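Local coordinates for protein auracyanin-A (Chloroflexus aurantiacus, PDB 2AAN) that probably serves as a soluble electron acceptor for alternative complex III, shuttling electrons with a single type 1 (blue) copper ion held in a cupredoxin fold, at residues V19-G24 with T35-S40; A68-I73 with T118-C123. One frame throughout, in Å; residues are numbered along the deposited sequence.

Interaction 1: residues V19-G24 with T35-S40; sequences VTIEIG and TELTVS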
ATOM      1  N   VAL A  19      -8.968  10.596 -10.236  1.00 19.49           N
ATOM      2  CA  VAL A  19      -8.760  11.279  -8.971  1.00 21.66           C
ATOM      3  C   VAL A  19      -7.429  10.912  -8.347  1.00 19.45           C
ATOM      4  O   VAL A  19      -6.840   9.855  -8.627  1.00 17.13           O
ATOM      5  CB  VAL A  19      -9.841  10.938  -7.951  1.00 17.78           C
ATOM      6  CG1 VAL A  19     -11.183  11.437  -8.425  1.00 20.90           C
ATOM      7  CG2 VAL A  19      -9.843   9.403  -7.614  1.00 14.63           C
ATOM      8  N   THR A  20      -6.925  11.819  -7.539  1.00 15.52           N
ATOM      9  CA  THR A  20      -5.791  11.519  -6.718  1.00 15.65           C
ATOM     10  C   THR A  20      -6.336  11.333  -5.309  1.00 20.56           C
ATOM     11  O   THR A  20      -7.186  12.081  -4.855  1.00 17.42           O
ATOM     12  CB  THR A  20      -4.734  12.630  -6.721  1.00 20.19           C
ATOM     13  OG1 THR A  20      -4.131  12.719  -8.016  1.00 17.36           O
ATOM     14  CG2 THR A  20      -3.644  12.348  -5.694  1.00 17.86           C
ATOM     15  N   ILE A  21      -5.841  10.329  -4.625  1.00 12.43           N
ATOM     16  CA  ILE A  21      -6.118  10.167  -3.210  1.00 19.12           C
ATOM     17  C   ILE A  21      -4.799  10.379  -2.469  1.00 17.86           C
ATOM     18  O   ILE A  21      -3.793   9.715  -2.746  1.00 21.84           O
ATOM     19  CB  ILE A  21      -6.685   8.800  -2.890  1.00 16.65           C
ATOM     20  CG1 ILE A  21      -8.063   8.649  -3.512  1.00 25.91           C
ATOM     21  CG2 ILE A  21      -6.762   8.617  -1.376  1.00 21.08           C
ATOM     22  CD1 ILE A  21      -8.544   7.235  -3.485  1.00 27.42           C
ATOM     23  N   GLU A  22      -4.807  11.337  -1.545  1.00 15.10           N
ATOM     24  CA  GLU A  22      -3.629  11.643  -0.740  1.00 18.56           C
ATOM     25  C   GLU A  22      -3.623  10.712   0.453  1.00 21.91           C
ATOM     26  O   GLU A  22      -4.632  10.531   1.099  1.00 16.35           O
ATOM     27  CB  GLU A  22      -3.676  13.063  -0.204  1.00 23.44           C
ATOM     28  CG  GLU A  22      -4.137  14.104  -1.165  1.00 31.36           C
ATOM     29  CD  GLU A  22      -3.056  14.577  -2.062  1.00 38.60           C
ATOM     30  OE1 GLU A  22      -3.377  15.414  -2.930  1.00 49.63           O
ATOM     31  OE2 GLU A  22      -1.894  14.140  -1.910  1.00 41.10           O
ATOM     32  N   ILE A  23      -2.481  10.123   0.751  1.00 16.24           N
ATOM     33  CA  ILE A  23      -2.369   9.338   1.975  1.00 10.68           C
ATOM     34  C   ILE A  23      -0.954   9.426   2.432  1.00 16.15           C
ATOM     35  O   ILE A  23      -0.061   9.681   1.633  1.00 16.09           O
ATOM     36  CB  ILE A  23      -2.835   7.865   1.772  1.00 13.25           C
ATOM     37  CG1 ILE A  23      -2.857   7.097   3.086  1.00 13.66           C
ATOM     38  CG2 ILE A  23      -1.999   7.165   0.693  1.00 17.56           C
ATOM     39  CD1 ILE A  23      -3.552   5.767   2.989  1.00 15.42           C
ATOM     40  N   GLY A  24      -0.734   9.236   3.728  1.00 17.67           N
ATOM     41  CA  GLY A  24       0.624   9.308   4.219  1.00 19.05           C
ATOM     42  C   GLY A  24       0.810   8.393   5.394  1.00 18.70           C
ATOM     43  O   GLY A  24      -0.087   7.671   5.774  1.00 16.86           O
ATOM     44  N   THR A  35      -7.204   5.112   7.263  1.00 11.76           N
ATOM     45  CA  THR A  35      -7.410   3.671   7.384  1.00 11.23           C
ATOM     46  C   THR A  35      -8.541   3.213   6.501  1.00 18.90           C
ATOM     47  O   THR A  35      -8.801   2.012   6.401  1.00 14.08           O
ATOM     48  CB  THR A  35      -7.712   3.183   8.822  1.00 18.73           C
ATOM     49  OG1 THR A  35      -8.839   3.881   9.369  1.00 13.79           O
ATOM     50  CG2 THR A  35      -6.497   3.315   9.684  1.00 20.96           C
ATOM     51  N   GLU A  36      -9.159   4.154   5.819  1.00 14.05           N
ATOM     52  CA  GLU A  36      -9.983   3.759   4.738  1.00 17.35           C
ATOM     53  C   GLU A  36     -10.196   4.743   3.611  1.00 20.61           C
ATOM     54  O   GLU A  36     -10.261   5.943   3.814  1.00 20.86           O
ATOM     55  CB  GLU A  36     -11.270   3.183   5.254  1.00 27.66           C
ATOM     56  CG  GLU A  36     -12.314   4.205   5.437  1.00 27.88           C
ATOM     57  CD  GLU A  36     -13.613   3.786   4.819  1.00 42.65           C
ATOM     58  OE1 GLU A  36     -13.958   2.602   4.932  1.00 49.72           O
ATOM     59  OE2 GLU A  36     -14.291   4.662   4.252  1.00 40.81           O
ATOM     60  N   LEU A  37     -10.263   4.172   2.424  1.00 14.34           N
ATOM     61  CA  LEU A  37     -10.416   4.897   1.159  1.00 16.48           C
ATOM     62  C   LEU A  37     -11.569   4.298   0.399  1.00 19.36           C
ATOM     63  O   LEU A  37     -11.784   3.103   0.477  1.00 22.69           O
ATOM     64  CB  LEU A  37      -9.147   4.761   0.328  1.00 20.38           C
ATOM     65  CG  LEU A  37      -7.838   5.147   1.008  1.00 16.53           C
ATOM     66  CD1 LEU A  37      -6.643   4.849   0.095  1.00 25.04           C
ATOM     67  CD2 LEU A  37      -7.836   6.618   1.455  1.00 15.75           C
ATOM     68  N   THR A  38     -12.346   5.139  -0.279  1.00 21.79           N
ATOM     69  CA  THR A  38     -13.467   4.681  -1.064  1.00 26.83           C
ATOM     70  C   THR A  38     -13.313   5.223  -2.461  1.00 26.06           C
ATOM     71  O   THR A  38     -13.050   6.406  -2.640  1.00 24.71           O
ATOM     72  CB  THR A  38     -14.801   5.166  -0.505  1.00 28.52           C
ATOM     73  OG1 THR A  38     -14.938   4.716   0.837  1.00 33.48           O
ATOM     74  CG2 THR A  38     -15.951   4.587  -1.320  1.00 36.41           C
ATOM     75  N   VAL A  39     -13.428   4.326  -3.437  1.00 19.66           N
ATOM     76  CA  VAL A  39     -13.367   4.688  -4.841  1.00 22.94           C
ATOM     77  C   VAL A  39     -14.479   3.917  -5.543  1.00 22.91           C
ATOM     78  O   VAL A  39     -15.146   3.085  -4.912  1.00 16.15           O
ATOM     79  CB  VAL A  39     -11.984   4.379  -5.472  1.00 22.71           C
ATOM     80  CG1 VAL A  39     -10.890   5.241  -4.800  1.00 17.56           C
ATOM     81  CG2 VAL A  39     -11.627   2.895  -5.376  1.00 23.03           C
ATOM     82  N   SER A  40     -14.655   4.181  -6.837  1.00 20.56           N
ATOM     83  CA  SER A  40     -15.612   3.439  -7.688  1.00 24.38           C
ATOM     84  C   SER A  40     -14.869   2.413  -8.511  1.00 21.44           C
ATOM     85  O   SER A  40     -13.742   2.651  -8.911  1.00 20.42           O
ATOM     86  CB  SER A  40     -16.342   4.388  -8.646  1.00 20.48           C
ATOM     87  OG  SER A  40     -16.740   5.566  -7.969  1.00 28.77           O
TER

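Interaction 2: residues A68-I73 with T118-C123; sequences AEAANI and TYLYIC. With CU (copper (II) ion), chain B.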
ATOM      1  N   ALA A  68      -4.577 -13.109   5.782  1.00 24.88           N
ATOM      2  CA  ALA A  68      -3.614 -14.198   5.524  1.00 18.77           C
ATOM      3  C   ALA A  68      -2.762 -13.963   4.256  1.00 17.51           C
ATOM      4  O   ALA A  68      -1.536 -14.196   4.230  1.00 21.18           O
ATOM      5  CB  ALA A  68      -4.365 -15.518   5.423  1.00 24.87           C
ATOM      6  N   GLU A  69      -3.382 -13.472   3.193  1.00 18.84           N
ATOM      7  CA  GLU A  69      -2.611 -13.223   1.993  1.00 18.96           C
ATOM      8  C   GLU A  69      -1.666 -12.030   2.252  1.00 19.82           C
ATOM      9  O   GLU A  69      -0.515 -12.059   1.835  1.00 18.75           O
ATOM     10  CB  GLU A  69      -3.506 -13.028   0.778  1.00 24.14           C
ATOM     11  CG  GLU A  69      -2.736 -12.917  -0.533  1.00 25.04           C
ATOM     12  CD  GLU A  69      -1.675 -14.023  -0.716  1.00 31.34           C
ATOM     13  OE1 GLU A  69      -1.979 -15.209  -0.450  1.00 38.31           O
ATOM     14  OE2 GLU A  69      -0.522 -13.699  -1.091  1.00 38.29           O
ATOM     15  N   ALA A  70      -2.146 -11.011   2.977  1.00 15.34           N
ATOM     16  CA  ALA A  70      -1.313  -9.853   3.379  1.00 11.84           C
ATOM     17  C   ALA A  70      -0.081 -10.296   4.175  1.00 15.37           C
ATOM     18  O   ALA A  70       1.053  -9.851   3.922  1.00 12.97           O
ATOM     19  CB  ALA A  70      -2.143  -8.876   4.215  1.00 13.34           C
ATOM     20  N   ALA A  71      -0.300 -11.160   5.153  1.00 13.71           N
ATOM     21  CA  ALA A  71       0.805 -11.603   5.989  1.00 18.67           C
ATOM     22  C   ALA A  71       1.836 -12.392   5.177  1.00 19.80           C
ATOM     23  O   ALA A  71       3.062 -12.240   5.360  1.00 20.32           O
ATOM     24  CB  ALA A  71       0.303 -12.442   7.136  1.00 17.01           C
ATOM     25  N   ASN A  72       1.340 -13.238   4.285  1.00 20.18           N
ATOM     26  CA  ASN A  72       2.200 -13.986   3.368  1.00 23.61           C
ATOM     27  C   ASN A  72       3.069 -13.065   2.494  1.00 19.43           C
ATOM     28  O   ASN A  72       4.267 -13.299   2.343  1.00 16.97           O
ATOM     29  CB  ASN A  72       1.339 -14.933   2.521  1.00 28.16           C
ATOM     30  CG  ASN A  72       2.144 -15.683   1.456  1.00 40.49           C
ATOM     31  OD1 ASN A  72       2.077 -15.347   0.261  1.00 47.51           O
ATOM     32  ND2 ASN A  72       2.901 -16.705   1.879  1.00 46.52           N
ATOM     33  N   ILE A  73       2.458 -12.033   1.915  1.00 20.53           N
ATOM     34  CA  ILE A  73       3.171 -11.093   1.078  1.00 13.48           C
ATOM     35  C   ILE A  73       4.215 -10.335   1.893  1.00 19.19           C
ATOM     36  O   ILE A  73       5.416 -10.340   1.561  1.00 20.07           O
ATOM     37  CB  ILE A  73       2.193 -10.113   0.378  1.00 16.20           C
ATOM     38  CG1 ILE A  73       1.400 -10.863  -0.673  1.00 18.88           C
ATOM     39  CG2 ILE A  73       2.956  -8.967  -0.255  1.00 18.71           C
ATOM     40  CD1 ILE A  73       0.211 -10.151  -1.135  1.00 13.96           C
ATOM     41  N   THR A 118     -14.093  -4.948  -1.046  1.00 21.54           N
ATOM     42  CA  THR A 118     -13.153  -4.306  -0.133  1.00 21.61           C
ATOM     43  C   THR A 118     -11.819  -5.019  -0.233  1.00 19.60           C
ATOM     44  O   THR A 118     -11.757  -6.227  -0.424  1.00 17.49           O
ATOM     45  CB  THR A 118     -13.665  -4.272   1.329  1.00 26.98           C
ATOM     46  OG1 THR A 118     -13.793  -5.604   1.820  1.00 31.95           O
ATOM     47  CG2 THR A 118     -15.016  -3.602   1.382  1.00 23.36           C
ATOM     48  N   TYR A 119     -10.748  -4.248  -0.154  1.00 14.59           N
ATOM     49  CA  TYR A 119      -9.400  -4.759  -0.372  1.00 18.12           C
ATOM     50  C   TYR A 119      -8.531  -4.219   0.732  1.00 15.64           C
ATOM     51  O   TYR A 119      -8.804  -3.174   1.273  1.00 23.90           O
ATOM     52  CB  TYR A 119      -8.882  -4.264  -1.726  1.00 19.14           C
ATOM     53  CG  TYR A 119      -9.737  -4.735  -2.894  1.00 20.15           C
ATOM     54  CD1 TYR A 119      -9.391  -5.881  -3.614  1.00 20.91           C
ATOM     55  CD2 TYR A 119     -10.886  -4.038  -3.268  1.00 23.20           C
ATOM     56  CE1 TYR A 119     -10.173  -6.326  -4.681  1.00 19.03           C
ATOM     57  CE2 TYR A 119     -11.689  -4.474  -4.337  1.00 21.88           C
ATOM     58  CZ  TYR A 119     -11.320  -5.608  -5.041  1.00 21.79           C
ATOM     59  OH  TYR A 119     -12.097  -6.029  -6.086  1.00 23.70           O
ATOM     60  N   LEU A 120      -7.484  -4.932   1.069  1.00 11.57           N
ATOM     61  CA  LEU A 120      -6.533  -4.425   2.065  1.00 13.66           C
ATOM     62  C   LEU A 120      -5.417  -3.702   1.369  1.00 11.10           C
ATOM     63  O   LEU A 120      -4.995  -4.112   0.290  1.00 15.78           O
ATOM     64  CB  LEU A 120      -5.928  -5.572   2.870  1.00 17.50           C
ATOM     65  CG  LEU A 120      -6.894  -6.358   3.727  1.00 14.03           C
ATOM     66  CD1 LEU A 120      -6.236  -7.632   4.254  1.00 22.00           C
ATOM     67  CD2 LEU A 120      -7.435  -5.537   4.871  1.00 24.62           C
ATOM     68  N   TYR A 121      -4.967  -2.603   1.972  1.00 11.99           N
ATOM     69  CA  TYR A 121      -3.691  -2.045   1.624  1.00 11.34           C
ATOM     70  C   TYR A 121      -2.804  -2.137   2.839  1.00 15.39           C
ATOM     71  O   TYR A 121      -3.294  -2.058   3.952  1.00 13.92           O
ATOM     72  CB  TYR A 121      -3.778  -0.622   1.039  1.00 14.39           C
ATOM     73  CG  TYR A 121      -4.499   0.433   1.852  1.00 15.41           C
ATOM     74  CD1 TYR A 121      -3.858   1.086   2.900  1.00 15.98           C
ATOM     75  CD2 TYR A 121      -5.801   0.828   1.535  1.00 12.86           C
ATOM     76  CE1 TYR A 121      -4.495   2.087   3.612  1.00 16.68           C
ATOM     77  CE2 TYR A 121      -6.434   1.825   2.236  1.00 13.54           C
ATOM     78  CZ  TYR A 121      -5.795   2.447   3.289  1.00 12.47           C
ATOM     79  OH  TYR A 121      -6.424   3.434   4.030  1.00 15.03           O
ATOM     80  N   ILE A 122      -1.528  -2.436   2.583  1.00 12.97           N
ATOM     81  CA  ILE A 122      -0.540  -2.728   3.602  1.00 13.06           C
ATOM     82  C   ILE A 122       0.790  -2.094   3.218  1.00 16.15           C
ATOM     83  O   ILE A 122       1.003  -1.668   2.083  1.00 13.87           O
ATOM     84  CB  ILE A 122      -0.317  -4.249   3.821  1.00  9.31           C
ATOM     85  CG1 ILE A 122       0.310  -4.921   2.573  1.00 14.26           C
ATOM     86  CG2 ILE A 122      -1.632  -4.928   4.132  1.00 13.07           C
ATOM     87  CD1 ILE A 122       0.705  -6.370   2.747  1.00 20.07           C
ATOM     88  N   CYS A 123       1.678  -2.012   4.199  1.00 14.97           N
ATOM     89  CA  CYS A 123       3.077  -1.684   3.916  1.00 13.27           C
ATOM     90  C   CYS A 123       3.876  -2.947   4.166  1.00 12.19           C
ATOM     91  O   CYS A 123       3.682  -3.570   5.195  1.00 13.02           O
ATOM     92  CB  CYS A 123       3.545  -0.591   4.840  1.00 14.14           C
ATOM     93  SG  CYS A 123       5.320  -0.254   4.810  1.00 12.11           S
TER
HETATM   94 CU    CU B 140       5.770   1.126   6.489  1.00 13.33          CU

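Interaction 1: residues V19-G24 with T35-S40
L37 and I23 meet through their CD1 methyls at 4.3 Å, and the nearest flat group, the phenol ring of Y121 on strand 117-122, lies beside these two methyls. L37 CD1 lies off one face of that ring, on its CE2 side. I23 CD1 lies off the same face, displaced toward the hydroxyl end, where Y121 OH is hydrogen-bonded to K34 O. The centre of the contact is I21, whose two branches fork over the opposing strand. With CG1 anti to the carbonyl carbon (chi1 -67°) and CG2 anti to the backbone N, the longer branch leads to V39 and the methyl branch to L37. I21 CG2 rests on L37 CD2 at 3.6 Å. I21 CD1 and V39 CG1 are modelled at 3.3 Å, closer than normal for two methyl carbons, so the exact distance is doubtful although the pairing is clear. The strands run antiparallel at 176° with axes 9.5 Å apart, a face-to-face spacing that belongs to layers of a sandwich rather than to neighbours in one sheet. Each stays bonded within its own layer: I21 has backbone bonds to T46 and R48, and I23 to R48, of strand 44-50, while strand 36-39 runs beside strand 133-138. The side chains of E22, E36 and T38 leave from the outer surfaces, and E22 O accepts a hydrogen bond from K34 NZ. What joins the layers here is entirely apolar: methyl meets methyl, and the two segments together bury 219 Å². Cohesion therefore comes from dispersion and the exclusion of water, and the relative placement of the strands rests on the shapes of the branched side chains and not on directional bonds.

Interaction 2: residues A68-I73 with T118-C123
C123, directly after the I122 that packs on A70, holds a polar atom with more than one partner: its SG bonds copper at 2.2 Å and also takes part in a hydrogen bond to a residue close by in the chain. SG is anti to the backbone N (chi1 170°), which carries it past the end of the strand to the metal; H58, H128 and M132 complete the site. The packing itself lies one residue back. A70 CB faces the strand and rests against both limbs of I122, 4.0 Å from I122 CG2 and 4.1 Å from I122 CD1. I122 CD1 also reaches the helix backbone, lying 3.7 Å from A70 O, a van der Waals contact of a methyl with a carbonyl oxygen. This follows from an uncommon torsion: CG1 stands between the backbone N and the carbonyl carbon (chi1 66°), with the chain extended beyond it. L120 adds a looser touch, its CD1 4.3 Å from A70 CB. Because A70 carries just a methyl, the helix comes near, with A70 CA 7.2 Å from I122 CA. Y121, between the two contacting residues, points to the other side of the sheet. A helix packed on the outer face of a strand that delivers the copper-binding cysteine at its end fits the cupredoxin fold, here in its plastocyanin/azurin form.

From the N terminus, strand 19-24 is the first strand of the fold, and interaction 1 closes a loop of ten residues when 35-40 comes back antiparallel on the facing layer. Only then does interaction 2 begin: helix 67-80 waits through strands 94-97 and 106-112 before 118-123 returns to it, closing a much longer loop. The two contacts are thus in series, neither nested nor crossed, with centres about 17 Å apart. Both reach the five-stranded sheet, from opposite sides. Interaction 1 ties its edge strand 36-39 to the three-stranded sheet, whereas interaction 2 lays the helix on strand 117-122. Y121, on that strand but turned from the helix, packs against interaction 1 and so links the two.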